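Local coordinates for protein small ribosomal subunit biogenesis GTPase RsgA (Thermotoga maritima, PDB 1U0L) that is a circularly permuted GTPase that probably hydrolyses GTP slowly and assists late maturation of the 30S ribosomal subunit, at residues R10-V15 / E26-G31; I14-H19 / A214-F219; S20-V25 / R33-L38; V51-E56 / L71-L76. All coordinates share one frame; numbering follows the deposited sequence.

Contact 1 of 4, residues R10-V15 / E26-G31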
loop_
_atom_site.group_PDB
_atom_site.type_symbol
_atom_site.label_atom_id
_atom_site.label_comp_id
_atom_site.label_asym_id
_atom_site.label_seq_id
_atom_site.Cartn_x
_atom_site.Cartn_y
_atom_site.Cartn_z
ATOM N N ARG A 10 -22.934 20.243 11.604
ATOM C CA ARG A 10 -22.245 19.033 11.160
ATOM C C ARG A 10 -21.662 19.117 9.747
ATOM O O ARG A 10 -22.386 19.343 8.775
ATOM C CB ARG A 10 -23.208 17.840 11.219
ATOM C CG ARG A 10 -23.447 17.254 12.602
ATOM C CD ARG A 10 -22.374 16.236 12.950
ATOM N NE ARG A 10 -22.721 15.428 14.118
ATOM C CZ ARG A 10 -22.861 15.909 15.349
ATOM N NH1 ARG A 10 -22.685 17.204 15.584
ATOM N NH2 ARG A 10 -23.171 15.095 16.351
ATOM N N ARG A 11 -20.348 18.931 9.646
ATOM C CA ARG A 11 -19.652 18.943 8.361
ATOM C C ARG A 11 -18.714 17.745 8.290
ATOM O O ARG A 11 -18.091 17.375 9.283
ATOM C CB ARG A 11 -18.840 20.229 8.171
ATOM C CG ARG A 11 -19.673 21.473 7.929
ATOM C CD ARG A 11 -18.842 22.569 7.269
ATOM N NE ARG A 11 -19.263 22.838 5.892
ATOM C CZ ARG A 11 -19.191 21.965 4.888
ATOM N NH1 ARG A 11 -18.709 20.745 5.090
ATOM N NH2 ARG A 11 -19.609 22.311 3.678
ATOM N N ARG A 12 -18.621 17.142 7.112
ATOM C CA ARG A 12 -17.768 15.981 6.911
ATOM C C ARG A 12 -16.362 16.394 6.491
ATOM O O ARG A 12 -16.180 17.349 5.733
ATOM C CB ARG A 12 -18.376 15.064 5.849
ATOM C CG ARG A 12 -19.825 14.722 6.117
ATOM C CD ARG A 12 -20.421 13.869 5.010
ATOM N NE ARG A 12 -20.029 12.463 5.100
ATOM C CZ ARG A 12 -20.285 11.674 6.141
ATOM N NH1 ARG A 12 -20.933 12.143 7.201
ATOM N NH2 ARG A 12 -19.909 10.404 6.113
ATOM N N GLY A 13 -15.372 15.660 6.995
ATOM C CA GLY A 13 -13.985 15.938 6.669
ATOM C C GLY A 13 -13.108 14.701 6.749
ATOM O O GLY A 13 -13.525 13.665 7.273
ATOM N N ILE A 14 -11.893 14.806 6.214
ATOM C CA ILE A 14 -10.930 13.704 6.242
ATOM C C ILE A 14 -9.760 14.150 7.107
ATOM O O ILE A 14 -9.232 15.241 6.906
ATOM C CB ILE A 14 -10.363 13.368 4.831
ATOM C CG1 ILE A 14 -11.499 13.075 3.843
ATOM C CG2 ILE A 14 -9.465 12.141 4.912
ATOM C CD1 ILE A 14 -12.237 14.301 3.349
ATOM N N VAL A 15 -9.367 13.336 8.080
ATOM C CA VAL A 15 -8.223 13.690 8.916
ATOM C C VAL A 15 -6.957 13.629 8.063
ATOM O O VAL A 15 -6.766 12.685 7.299
ATOM C CB VAL A 15 -8.025 12.714 10.055
ATOM C CG1 VAL A 15 -6.740 13.072 10.812
ATOM C CG2 VAL A 15 -9.247 12.721 10.962
ATOM N N GLU A 26 -9.660 18.140 7.123
ATOM C CA GLU A 26 -9.844 18.878 5.885
ATOM C C GLU A 26 -11.310 18.748 5.528
ATOM O O GLU A 26 -11.883 17.668 5.651
ATOM C CB GLU A 26 -8.989 18.281 4.780
ATOM C CG GLU A 26 -9.177 18.959 3.447
ATOM C CD GLU A 26 -8.204 18.450 2.407
ATOM O OE1 GLU A 26 -7.005 18.327 2.743
ATOM O OE2 GLU A 26 -8.635 18.188 1.263
ATOM N N ASP A 27 -11.920 19.843 5.089
ATOM C CA ASP A 27 -13.341 19.832 4.745
ATOM C C ASP A 27 -13.635 19.083 3.442
ATOM O O ASP A 27 -13.138 19.438 2.376
ATOM C CB ASP A 27 -13.860 21.272 4.669
ATOM C CG ASP A 27 -15.359 21.346 4.492
ATOM O OD1 ASP A 27 -16.085 20.895 5.400
ATOM O OD2 ASP A 27 -15.809 21.858 3.444
ATOM N N GLU A 28 -14.453 18.042 3.547
ATOM C CA GLU A 28 -14.827 17.219 2.403
ATOM C C GLU A 28 -15.463 18.028 1.279
ATOM O O GLU A 28 -15.232 17.750 0.103
ATOM C CB GLU A 28 -15.793 16.120 2.850
ATOM C CG GLU A 28 -16.329 15.249 1.725
ATOM C CD GLU A 28 -17.284 14.180 2.227
ATOM O OE1 GLU A 28 -16.839 13.287 2.984
ATOM O OE2 GLU A 28 -18.480 14.236 1.868
ATOM N N GLU A 29 -16.277 19.015 1.647
ATOM C CA GLU A 29 -16.949 19.861 0.666
ATOM C C GLU A 29 -15.874 20.599 -0.125
ATOM O O GLU A 29 -15.290 20.050 -1.059
ATOM C CB GLU A 29 -17.860 20.871 1.376
ATOM C CG GLU A 29 -18.984 21.454 0.515
ATOM C CD GLU A 29 -20.240 20.592 0.512
ATOM O OE1 GLU A 29 -20.799 20.352 1.604
ATOM O OE2 GLU A 29 -20.670 20.156 -0.579
ATOM N N THR A 30 -15.617 21.843 0.259
ATOM C CA THR A 30 -14.603 22.670 -0.387
ATOM C C THR A 30 -13.932 23.414 0.756
ATOM O O THR A 30 -14.006 24.639 0.860
ATOM C CB THR A 30 -15.229 23.699 -1.359
ATOM O OG1 THR A 30 -16.030 23.019 -2.331
ATOM C CG2 THR A 30 -14.140 24.491 -2.072
ATOM N N GLY A 31 -13.275 22.665 1.626
ATOM C CA GLY A 31 -12.653 23.305 2.761
ATOM C C GLY A 31 -11.150 23.264 2.878
ATOM O O GLY A 31 -10.455 22.479 2.227
#
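Arg11 bonds to two acidic side chains, Asp27 and Glu29, in a salt-bridge network. Its NH1 lies 2.6 Å from Asp27 OD1, with the Asp27 carboxylate above one face of the guanidinium and its plane turned 79° from it. Glu29 comes instead near the edge, tilted 24° out of the guanidinium plane: its OE1 takes a hydrogen bond from Arg11 NH2 at 3.1 Å, through the lone pair directed away from its other oxygen. The bend at chi3 of Arg11 turns the guanidinium toward both acids. Glu29 is poorly ordered, so its half of the network is less certain. A third ion pair, Arg12 NE to Glu28 OE1, is long at 3.9 Å; these two chains run alongside each other in the same direction.

Backbone bonds define the antiparallel pairing of strands 11-19 and 22-27, the first hairpin of the OB-fold domain. Ile14 N donates to Glu26 O and Glu26 N to Ile14 O, each at 2.9 Å, and Glu28 N reaches Arg12 O as the chain leaves the second strand.

Apolar packing is slight: Ile14 CD1 sits 4.0 Å from Glu28 CB, their chains crossing nearly at right angles. The carboxylate of Glu26 leads away, to Tyr224 and Lys218 of the GTPase domain.

Contact 2 of 4, residues I14-H19 / A214-F219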
loop_
_atom_site.group_PDB
_atom_site.type_symbol
_atom_site.label_atom_id
_atom_site.label_comp_id
_atom_site.label_asym_id
_atom_site.label_seq_id
_atom_site.Cartn_x
_atom_site.Cartn_y
_atom_site.Cartn_z
ATOM N N ILE A 14 -11.893 14.806 6.214
ATOM C CA ILE A 14 -10.930 13.704 6.242
ATOM C C ILE A 14 -9.760 14.150 7.107
ATOM O O ILE A 14 -9.232 15.241 6.906
ATOM C CB ILE A 14 -10.363 13.368 4.831
ATOM C CG1 ILE A 14 -11.499 13.075 3.843
ATOM C CG2 ILE A 14 -9.465 12.141 4.912
ATOM C CD1 ILE A 14 -12.237 14.301 3.349
ATOM N N VAL A 15 -9.367 13.336 8.080
ATOM C CA VAL A 15 -8.223 13.690 8.916
ATOM C C VAL A 15 -6.957 13.629 8.063
ATOM O O VAL A 15 -6.766 12.685 7.299
ATOM C CB VAL A 15 -8.025 12.714 10.055
ATOM C CG1 VAL A 15 -6.740 13.072 10.812
ATOM C CG2 VAL A 15 -9.247 12.721 10.962
ATOM N N VAL A 16 -6.073 14.608 8.209
ATOM C CA VAL A 16 -4.867 14.617 7.399
ATOM C C VAL A 16 -3.552 14.684 8.162
ATOM O O VAL A 16 -2.489 14.431 7.591
ATOM C CB VAL A 16 -4.914 15.762 6.420
ATOM C CG1 VAL A 16 -6.011 15.515 5.385
ATOM C CG2 VAL A 16 -5.137 17.048 7.187
ATOM N N SER A 17 -3.610 15.033 9.438
ATOM C CA SER A 17 -2.393 15.080 10.242
ATOM C C SER A 17 -2.695 15.431 11.685
ATOM O O SER A 17 -3.804 15.846 12.013
ATOM C CB SER A 17 -1.404 16.102 9.675
ATOM O OG SER A 17 -1.827 17.421 9.957
ATOM N N PHE A 18 -1.699 15.246 12.546
ATOM C CA PHE A 18 -1.842 15.561 13.957
ATOM C C PHE A 18 -0.811 16.605 14.377
ATOM O O PHE A 18 0.370 16.318 14.531
ATOM C CB PHE A 18 -1.723 14.283 14.776
ATOM C CG PHE A 18 -2.845 13.325 14.533
ATOM C CD1 PHE A 18 -3.013 12.737 13.287
ATOM C CD2 PHE A 18 -3.759 13.036 15.534
ATOM C CE1 PHE A 18 -4.076 11.876 13.041
ATOM C CE2 PHE A 18 -4.827 12.176 15.300
ATOM C CZ PHE A 18 -4.985 11.594 14.048
ATOM N N HIS A 19 -1.293 17.829 14.556
ATOM C CA HIS A 19 -0.462 18.969 14.924
ATOM C C HIS A 19 -0.748 19.435 16.365
ATOM O O HIS A 19 -1.863 19.283 16.865
ATOM C CB HIS A 19 -0.743 20.097 13.922
ATOM C CG HIS A 19 0.296 21.171 13.895
ATOM N ND1 HIS A 19 0.567 21.974 14.980
ATOM C CD2 HIS A 19 1.119 21.587 12.904
ATOM C CE1 HIS A 19 1.513 22.839 14.661
ATOM N NE2 HIS A 19 1.865 22.626 13.406
ATOM N N ALA A 214 1.779 9.797 10.402
ATOM C CA ALA A 214 1.840 10.114 8.987
ATOM C C ALA A 214 0.984 11.321 8.707
ATOM O O ALA A 214 0.343 11.857 9.599
ATOM C CB ALA A 214 1.351 8.938 8.164
ATOM N N GLN A 215 0.982 11.747 7.455
ATOM C CA GLN A 215 0.188 12.881 7.032
ATOM C C GLN A 215 -0.333 12.553 5.662
ATOM O O GLN A 215 0.199 11.674 4.982
ATOM C CB GLN A 215 1.040 14.133 6.945
ATOM C CG GLN A 215 1.300 14.785 8.265
ATOM C CD GLN A 215 2.010 16.101 8.098
ATOM O OE1 GLN A 215 1.805 16.802 7.103
ATOM N NE2 GLN A 215 2.843 16.459 9.072
ATOM N N LEU A 216 -1.382 13.235 5.237
ATOM C CA LEU A 216 -1.883 12.960 3.911
ATOM C C LEU A 216 -1.509 14.161 3.077
ATOM O O LEU A 216 -1.723 15.293 3.489
ATOM C CB LEU A 216 -3.398 12.743 3.930
ATOM C CG LEU A 216 -3.887 11.541 4.746
ATOM C CD1 LEU A 216 -5.371 11.372 4.544
ATOM C CD2 LEU A 216 -3.166 10.274 4.299
ATOM N N LEU A 217 -0.901 13.917 1.928
ATOM C CA LEU A 217 -0.517 15.002 1.055
ATOM C C LEU A 217 -1.531 15.023 -0.068
ATOM O O LEU A 217 -1.790 13.988 -0.693
ATOM C CB LEU A 217 0.885 14.765 0.506
ATOM C CG LEU A 217 1.957 14.727 1.591
ATOM C CD1 LEU A 217 3.264 14.225 1.007
ATOM C CD2 LEU A 217 2.114 16.116 2.195
ATOM N N LYS A 218 -2.118 16.189 -0.324
ATOM C CA LYS A 218 -3.114 16.286 -1.372
ATOM C C LYS A 218 -2.441 16.446 -2.724
ATOM O O LYS A 218 -1.490 17.214 -2.869
ATOM C CB LYS A 218 -4.044 17.470 -1.114
ATOM C CG LYS A 218 -5.280 17.483 -2.005
ATOM C CD LYS A 218 -6.078 18.774 -1.895
ATOM C CE LYS A 218 -6.584 19.030 -0.480
ATOM N NZ LYS A 218 -5.488 19.343 0.488
ATOM N N PHE A 219 -2.934 15.713 -3.713
ATOM C CA PHE A 219 -2.384 15.798 -5.056
ATOM C C PHE A 219 -3.041 16.920 -5.835
ATOM O O PHE A 219 -4.224 17.219 -5.654
ATOM C CB PHE A 219 -2.596 14.489 -5.822
ATOM C CG PHE A 219 -1.554 13.447 -5.547
ATOM C CD1 PHE A 219 -1.925 12.156 -5.178
ATOM C CD2 PHE A 219 -0.204 13.751 -5.667
ATOM C CE1 PHE A 219 -0.967 11.182 -4.928
ATOM C CE2 PHE A 219 0.764 12.784 -5.420
ATOM C CZ PHE A 219 0.382 11.499 -5.050
HETATM O O HOH W 1 0.424 13.776 11.608
#
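Leu216 makes the closely packed part of this contact, against Ile14, Val15 and Val16 of strand 11-19. Its N donates to Val16 O at 2.9 Å, lying in the carbonyl plane on a lone pair. Its side chain leaves beside the backbone N (chi1 -63°) and turns CD1 over Val15 O, 3.4 Å away, and toward Ile14 CG2 at 4.2 Å, where the two chains cross at about a right angle. Val16 CG1 lies 4.1 Å from Leu216 CB. Val16 O is shared, for Gln215 CA also approaches it in a CA-H...O contact.

Toward Ser17 and Phe18 the contact is thinner and more exposed. Gln215, partly exposed, lays CG against Ser17 CB. An alanine in place of Gln215 would be likely to leave Ser17 CB without this methylene neighbour and open a gap on the solvent side. Beyond it a water spans the two backbones, accepting from Phe18 N (2.7 Å) and donating to Ala214 O.

With one direct backbone bond and one bridging water, strand 216-218, an edge strand of the GTPase sheet, meets strand 11-19 without continuous sheet pairing; the domains are joined here by an apolar patch with isolated polar links.

Contact 3 of 4, residues S20-V25 / R33-L38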
loop_
_atom_site.group_PDB
_atom_site.type_symbol
_atom_site.label_atom_id
_atom_site.label_comp_id
_atom_site.label_asym_id
_atom_site.label_seq_id
_atom_site.Cartn_x
_atom_site.Cartn_y
_atom_site.Cartn_z
ATOM N N SER A 20 0.266 20.000 17.018
ATOM C CA SER A 20 0.167 20.504 18.398
ATOM C C SER A 20 -0.826 19.788 19.323
ATOM O O SER A 20 -1.642 20.424 19.999
ATOM C CB SER A 20 -0.123 22.026 18.409
ATOM O OG SER A 20 -0.452 22.539 17.119
ATOM N N ASN A 21 -0.733 18.460 19.356
ATOM C CA ASN A 21 -1.588 17.619 20.196
ATOM C C ASN A 21 -3.072 17.790 19.849
ATOM O O ASN A 21 -3.938 17.719 20.719
ATOM C CB ASN A 21 -1.331 17.952 21.671
ATOM C CG ASN A 21 -1.616 16.785 22.604
ATOM O OD1 ASN A 21 -1.238 16.807 23.778
ATOM N ND2 ASN A 21 -2.289 15.765 22.092
ATOM N N MET A 22 -3.348 18.008 18.564
ATOM C CA MET A 22 -4.714 18.185 18.068
ATOM C C MET A 22 -4.887 17.623 16.649
ATOM O O MET A 22 -3.945 17.598 15.857
ATOM C CB MET A 22 -5.095 19.669 18.080
ATOM C CG MET A 22 -5.235 20.288 19.469
ATOM S SD MET A 22 -5.717 22.037 19.418
ATOM C CE MET A 22 -7.457 21.895 19.603
ATOM N N VAL A 23 -6.099 17.176 16.334
ATOM C CA VAL A 23 -6.399 16.618 15.020
ATOM C C VAL A 23 -6.694 17.693 13.975
ATOM O O VAL A 23 -7.541 18.564 14.182
ATOM C CB VAL A 23 -7.627 15.675 15.083
ATOM C CG1 VAL A 23 -7.956 15.142 13.684
ATOM C CG2 VAL A 23 -7.361 14.533 16.047
ATOM N N THR A 24 -5.999 17.615 12.845
ATOM C CA THR A 24 -6.186 18.562 11.750
ATOM C C THR A 24 -7.086 17.880 10.730
ATOM O O THR A 24 -6.726 16.829 10.207
ATOM C CB THR A 24 -4.851 18.875 11.040
ATOM O OG1 THR A 24 -3.823 19.087 12.016
ATOM C CG2 THR A 24 -4.986 20.120 10.170
ATOM N N VAL A 25 -8.248 18.458 10.445
ATOM C CA VAL A 25 -9.142 17.854 9.457
ATOM C C VAL A 25 -9.258 18.738 8.232
ATOM O O VAL A 25 -8.990 19.929 8.286
ATOM C CB VAL A 25 -10.584 17.606 10.015
ATOM C CG1 VAL A 25 -10.564 17.571 11.536
ATOM C CG2 VAL A 25 -11.546 18.663 9.498
ATOM N N ARG A 33 -7.778 23.587 5.803
ATOM C CA ARG A 33 -7.322 22.785 6.923
ATOM C C ARG A 33 -7.817 23.310 8.275
ATOM O O ARG A 33 -7.189 24.173 8.888
ATOM C CB ARG A 33 -5.788 22.729 6.888
ATOM C CG ARG A 33 -5.200 21.344 7.101
ATOM C CD ARG A 33 -3.711 21.297 6.772
ATOM N NE ARG A 33 -3.452 21.201 5.335
ATOM C CZ ARG A 33 -3.708 20.126 4.591
ATOM N NH1 ARG A 33 -4.234 19.041 5.136
ATOM N NH2 ARG A 33 -3.432 20.131 3.295
ATOM N N ILE A 34 -8.946 22.780 8.738
ATOM C CA ILE A 34 -9.527 23.187 10.021
ATOM C C ILE A 34 -8.922 22.364 11.156
ATOM O O ILE A 34 -9.036 21.139 11.156
ATOM C CB ILE A 34 -11.068 22.944 10.067
ATOM C CG1 ILE A 34 -11.766 23.609 8.878
ATOM C CG2 ILE A 34 -11.629 23.461 11.378
ATOM C CD1 ILE A 34 -11.599 22.862 7.569
ATOM N N LEU A 35 -8.281 23.011 12.123
ATOM C CA LEU A 35 -7.716 22.248 13.233
ATOM C C LEU A 35 -8.898 21.858 14.117
ATOM O O LEU A 35 -9.948 22.485 14.036
ATOM C CB LEU A 35 -6.695 23.083 14.007
ATOM C CG LEU A 35 -5.781 22.294 14.957
ATOM C CD1 LEU A 35 -4.499 23.064 15.210
ATOM C CD2 LEU A 35 -6.511 22.016 16.260
ATOM N N CYS A 36 -8.748 20.822 14.942
ATOM C CA CYS A 36 -9.856 20.374 15.786
ATOM C C CYS A 36 -9.497 19.649 17.082
ATOM O O CYS A 36 -8.344 19.298 17.352
ATOM C CB CYS A 36 -10.784 19.448 14.992
ATOM S SG CYS A 36 -11.543 20.172 13.539
ATOM N N LYS A 37 -10.536 19.415 17.875
ATOM C CA LYS A 37 -10.419 18.716 19.138
ATOM C C LYS A 37 -11.586 17.740 19.193
ATOM O O LYS A 37 -12.699 18.064 18.778
ATOM C CB LYS A 37 -10.497 19.699 20.305
ATOM C CG LYS A 37 -9.303 19.661 21.256
ATOM C CD LYS A 37 -9.158 18.317 21.966
ATOM C CE LYS A 37 -8.603 17.231 21.053
ATOM N NZ LYS A 37 -7.300 17.625 20.449
ATOM N N LEU A 38 -11.333 16.531 19.669
ATOM C CA LEU A 38 -12.402 15.559 19.744
ATOM C C LEU A 38 -13.089 15.689 21.081
ATOM O O LEU A 38 -12.444 15.713 22.125
ATOM C CB LEU A 38 -11.866 14.139 19.532
ATOM C CG LEU A 38 -10.396 13.865 19.849
ATOM C CD1 LEU A 38 -10.121 14.103 21.319
ATOM C CD2 LEU A 38 -10.064 12.437 19.470
#
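Val25 and Ile34 form an antiparallel hydrogen-bonded pair, with a sound bond of 2.9 Å at 160° from Val25 N to Ile34 O, where strands 22-25 and 33-38 approach to 4.5 Å between axes, their directions 143° apart.

On the Val25 and Cys36 face, Val25 CG1 meets Cys36 SG at 3.4 Å, while its CG2 branch packs toward Ile34 CB. On the Thr24 and Leu35 face, Thr24 CG2, anti to its own N, touches the aliphatic part of Arg33 at CG, 3.3 Å away. Met22 crosses to two residues. Its SD lies 3.3 Å from Leu35 CD2, the chains crossing nearly at right angles, and the bend at chi3 (95°) carries CE on to Lys37 CG at 3.3 Å. A serine at Met22 would probably strip Leu35 CD2 and the Lys37 methylenes of their cover, leaving the lysine chain freer to turn.

In the OB-fold sheet the hairpin lies between strands 11-19 and 65-70: Thr24 bonds through its backbone to Val16 and Ser17 of strand 11-19, and Lys37 to Ile67 of strand 65-70. Val25, Ile34 and Cys36 all pack on Tyr57 of strand 54-58, which faces them from across the curled sheet, with Ile67 beside Val23, Val25 and Cys36.

Contact 4 of 4, residues V51-E56 / L71-L76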
loop_
_atom_site.group_PDB
_atom_site.type_symbol
_atom_site.label_atom_id
_atom_site.label_comp_id
_atom_site.label_asym_id
_atom_site.label_seq_id
_atom_site.Cartn_x
_atom_site.Cartn_y
_atom_site.Cartn_z
ATOM N N VAL A 51 -4.932 9.121 10.964
ATOM C CA VAL A 51 -4.795 9.887 9.737
ATOM C C VAL A 51 -5.517 9.069 8.656
ATOM O O VAL A 51 -5.350 7.843 8.555
ATOM C CB VAL A 51 -3.310 10.044 9.348
ATOM C CG1 VAL A 51 -3.164 11.058 8.234
ATOM C CG2 VAL A 51 -2.494 10.446 10.557
ATOM N N GLY A 52 -6.323 9.742 7.849
ATOM C CA GLY A 52 -7.037 9.033 6.807
ATOM C C GLY A 52 -8.448 8.684 7.237
ATOM O O GLY A 52 -9.236 8.149 6.447
ATOM N N ASP A 53 -8.762 8.979 8.498
ATOM C CA ASP A 53 -10.087 8.709 9.032
ATOM C C ASP A 53 -11.048 9.776 8.584
ATOM O O ASP A 53 -10.706 10.960 8.586
ATOM C CB ASP A 53 -10.070 8.660 10.554
ATOM C CG ASP A 53 -10.149 7.245 11.074
ATOM O OD1 ASP A 53 -10.732 6.401 10.357
ATOM O OD2 ASP A 53 -9.648 6.971 12.187
ATOM N N ARG A 54 -12.241 9.347 8.177
ATOM C CA ARG A 54 -13.276 10.269 7.735
ATOM C C ARG A 54 -14.038 10.700 8.984
ATOM O O ARG A 54 -14.405 9.859 9.812
ATOM C CB ARG A 54 -14.222 9.568 6.771
ATOM C CG ARG A 54 -14.274 10.203 5.401
ATOM C CD ARG A 54 -13.029 9.895 4.602
ATOM N NE ARG A 54 -13.087 10.459 3.256
ATOM C CZ ARG A 54 -12.319 10.050 2.251
ATOM N NH1 ARG A 54 -11.440 9.073 2.446
ATOM N NH2 ARG A 54 -12.430 10.613 1.054
ATOM N N VAL A 55 -14.270 12.000 9.141
ATOM C CA VAL A 55 -14.994 12.476 10.322
ATOM C C VAL A 55 -15.978 13.614 10.072
ATOM O O VAL A 55 -15.910 14.304 9.049
ATOM C CB VAL A 55 -14.023 12.942 11.439
ATOM C CG1 VAL A 55 -13.172 11.759 11.918
ATOM C CG2 VAL A 55 -13.156 14.088 10.937
ATOM N N GLU A 56 -16.903 13.787 11.015
ATOM C CA GLU A 56 -17.893 14.858 10.957
ATOM C C GLU A 56 -17.686 15.700 12.211
ATOM O O GLU A 56 -17.646 15.169 13.323
ATOM C CB GLU A 56 -19.309 14.283 10.884
ATOM C CG GLU A 56 -19.572 13.092 11.781
ATOM C CD GLU A 56 -20.955 12.510 11.552
ATOM O OE1 GLU A 56 -21.949 13.255 11.699
ATOM O OE2 GLU A 56 -21.050 11.309 11.224
ATOM N N LEU A 71 -16.277 8.254 11.375
ATOM C CA LEU A 71 -16.910 7.220 10.550
ATOM C C LEU A 71 -16.174 5.891 10.640
ATOM O O LEU A 71 -15.056 5.832 11.145
ATOM C CB LEU A 71 -16.950 7.643 9.081
ATOM C CG LEU A 71 -17.987 8.647 8.580
ATOM C CD1 LEU A 71 -17.922 9.940 9.385
ATOM C CD2 LEU A 71 -17.719 8.905 7.098
ATOM N N HIS A 72 -16.801 4.828 10.139
ATOM C CA HIS A 72 -16.189 3.500 10.159
ATOM C C HIS A 72 -15.147 3.378 9.049
ATOM O O HIS A 72 -15.374 3.796 7.915
ATOM C CB HIS A 72 -17.250 2.403 10.005
ATOM C CG HIS A 72 -18.256 2.371 11.117
ATOM N ND1 HIS A 72 -19.332 3.232 11.178
ATOM C CD2 HIS A 72 -18.352 1.576 12.211
ATOM C CE1 HIS A 72 -20.047 2.967 12.258
ATOM N NE2 HIS A 72 -19.474 1.966 12.902
ATOM N N ARG A 73 -14.000 2.803 9.385
ATOM C CA ARG A 73 -12.916 2.649 8.429
ATOM C C ARG A 73 -12.964 1.325 7.662
ATOM O O ARG A 73 -13.415 0.309 8.192
ATOM C CB ARG A 73 -11.582 2.779 9.164
ATOM C CG ARG A 73 -11.454 1.829 10.321
ATOM C CD ARG A 73 -10.045 1.798 10.891
ATOM N NE ARG A 73 -9.961 2.364 12.236
ATOM C CZ ARG A 73 -9.978 3.665 12.487
ATOM N NH1 ARG A 73 -10.072 4.514 11.476
ATOM N NH2 ARG A 73 -9.906 4.112 13.736
ATOM N N LYS A 74 -12.499 1.352 6.412
ATOM C CA LYS A 74 -12.466 0.161 5.560
ATOM C C LYS A 74 -11.246 -0.695 5.908
ATOM O O LYS A 74 -11.200 -1.885 5.598
ATOM C CB LYS A 74 -12.381 0.565 4.085
ATOM C CG LYS A 74 -11.118 1.352 3.759
ATOM C CD LYS A 74 -11.173 2.060 2.407
ATOM C CE LYS A 74 -11.122 1.088 1.240
ATOM N NZ LYS A 74 -11.196 1.816 -0.064
ATOM N N ASN A 75 -10.258 -0.073 6.549
ATOM C CA ASN A 75 -9.019 -0.746 6.931
ATOM C C ASN A 75 -8.116 0.205 7.718
ATOM O O ASN A 75 -8.409 1.388 7.869
ATOM C CB ASN A 75 -8.282 -1.222 5.685
ATOM C CG ASN A 75 -7.862 -0.078 4.805
ATOM O OD1 ASN A 75 -7.227 0.859 5.272
ATOM N ND2 ASN A 75 -8.205 -0.139 3.526
ATOM N N LEU A 76 -6.998 -0.318 8.196
ATOM C CA LEU A 76 -6.063 0.485 8.965
ATOM C C LEU A 76 -4.651 -0.055 8.783
ATOM O O LEU A 76 -4.323 -1.100 9.337
ATOM C CB LEU A 76 -6.421 0.417 10.440
ATOM C CG LEU A 76 -6.114 1.609 11.336
ATOM C CD1 LEU A 76 -5.784 1.056 12.704
ATOM C CD2 LEU A 76 -4.961 2.439 10.813
#
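Leu71 lies against Arg54, Val55 and Glu56, and its backbone fixes its place: Leu71 N donates to Arg54 O at 2.9 Å, with an N-H...O angle of 146°. From there the side chain can be traced outward. CB lies 3.5 Å from that same Arg54 O. CG stands anti to the carbonyl carbon (chi1 -78°), which keeps it close to Arg54 O, and the two methyls then part. CD1 lies 3.5 Å from Arg54 O, 4.0 Å from Val55 CA and 3.9 Å from Glu56 OE2, whose chain it meets at about a right angle; Glu56 is poorly ordered, so this last approach is less sure. CD2 turns onto the aliphatic base of Arg54, 3.6 Å from CB, with Arg54 CG a little farther off. The leucine thus covers a polar backbone atom on the strand with hydrocarbon.

The second link is ionic. Asp53 and the guanidinium of Arg73 form a salt bridge, carboxylate meeting guanidinium edge with the planes 27° apart. Arg73 NH1 and Asp53 OD1 are modelled too close together, so the detailed geometry is doubtful; the pairing of charges is clearer than its distances. Asp53 OD2 also accepts from Tyr50 N, which would help to orient the carboxylate.

Segment 71-76 is the connection from strand 65-70 of the OB-fold to strand 76-77, on the way to the GTPase domain. Strand 54-58, which it flanks, pairs with strand 11-19 through Val55 and Gly13 and with strand 65-70 through Glu56 and Glu68, while Asp53 and Arg73 both touch Ala83 of strand 82-83.

Contacts 1 and 3 lie within the OB-fold and share strand 22-27, pairing it with strand 11-19 on one side and strand 33-38 on the other. Both are partly buried, but contact 1 runs out into charged residues at an exposed turn, whereas contact 3 buries Val23, Val25 and Cys36 on one face, with Met22, Leu35 and the aliphatic parts of Arg33 and Lys37 lying nearer the surface. Contact 2 is the buried one and joins the OB-fold to the GTPase domain; the salt bridge from Glu26 to Lys218 ties it to contact 1. Contact 4 combines aliphatic cover with an ion pair. Segment 51-56 joins it to contacts 1 and 2 through probable backbone bonds to strand 11-19.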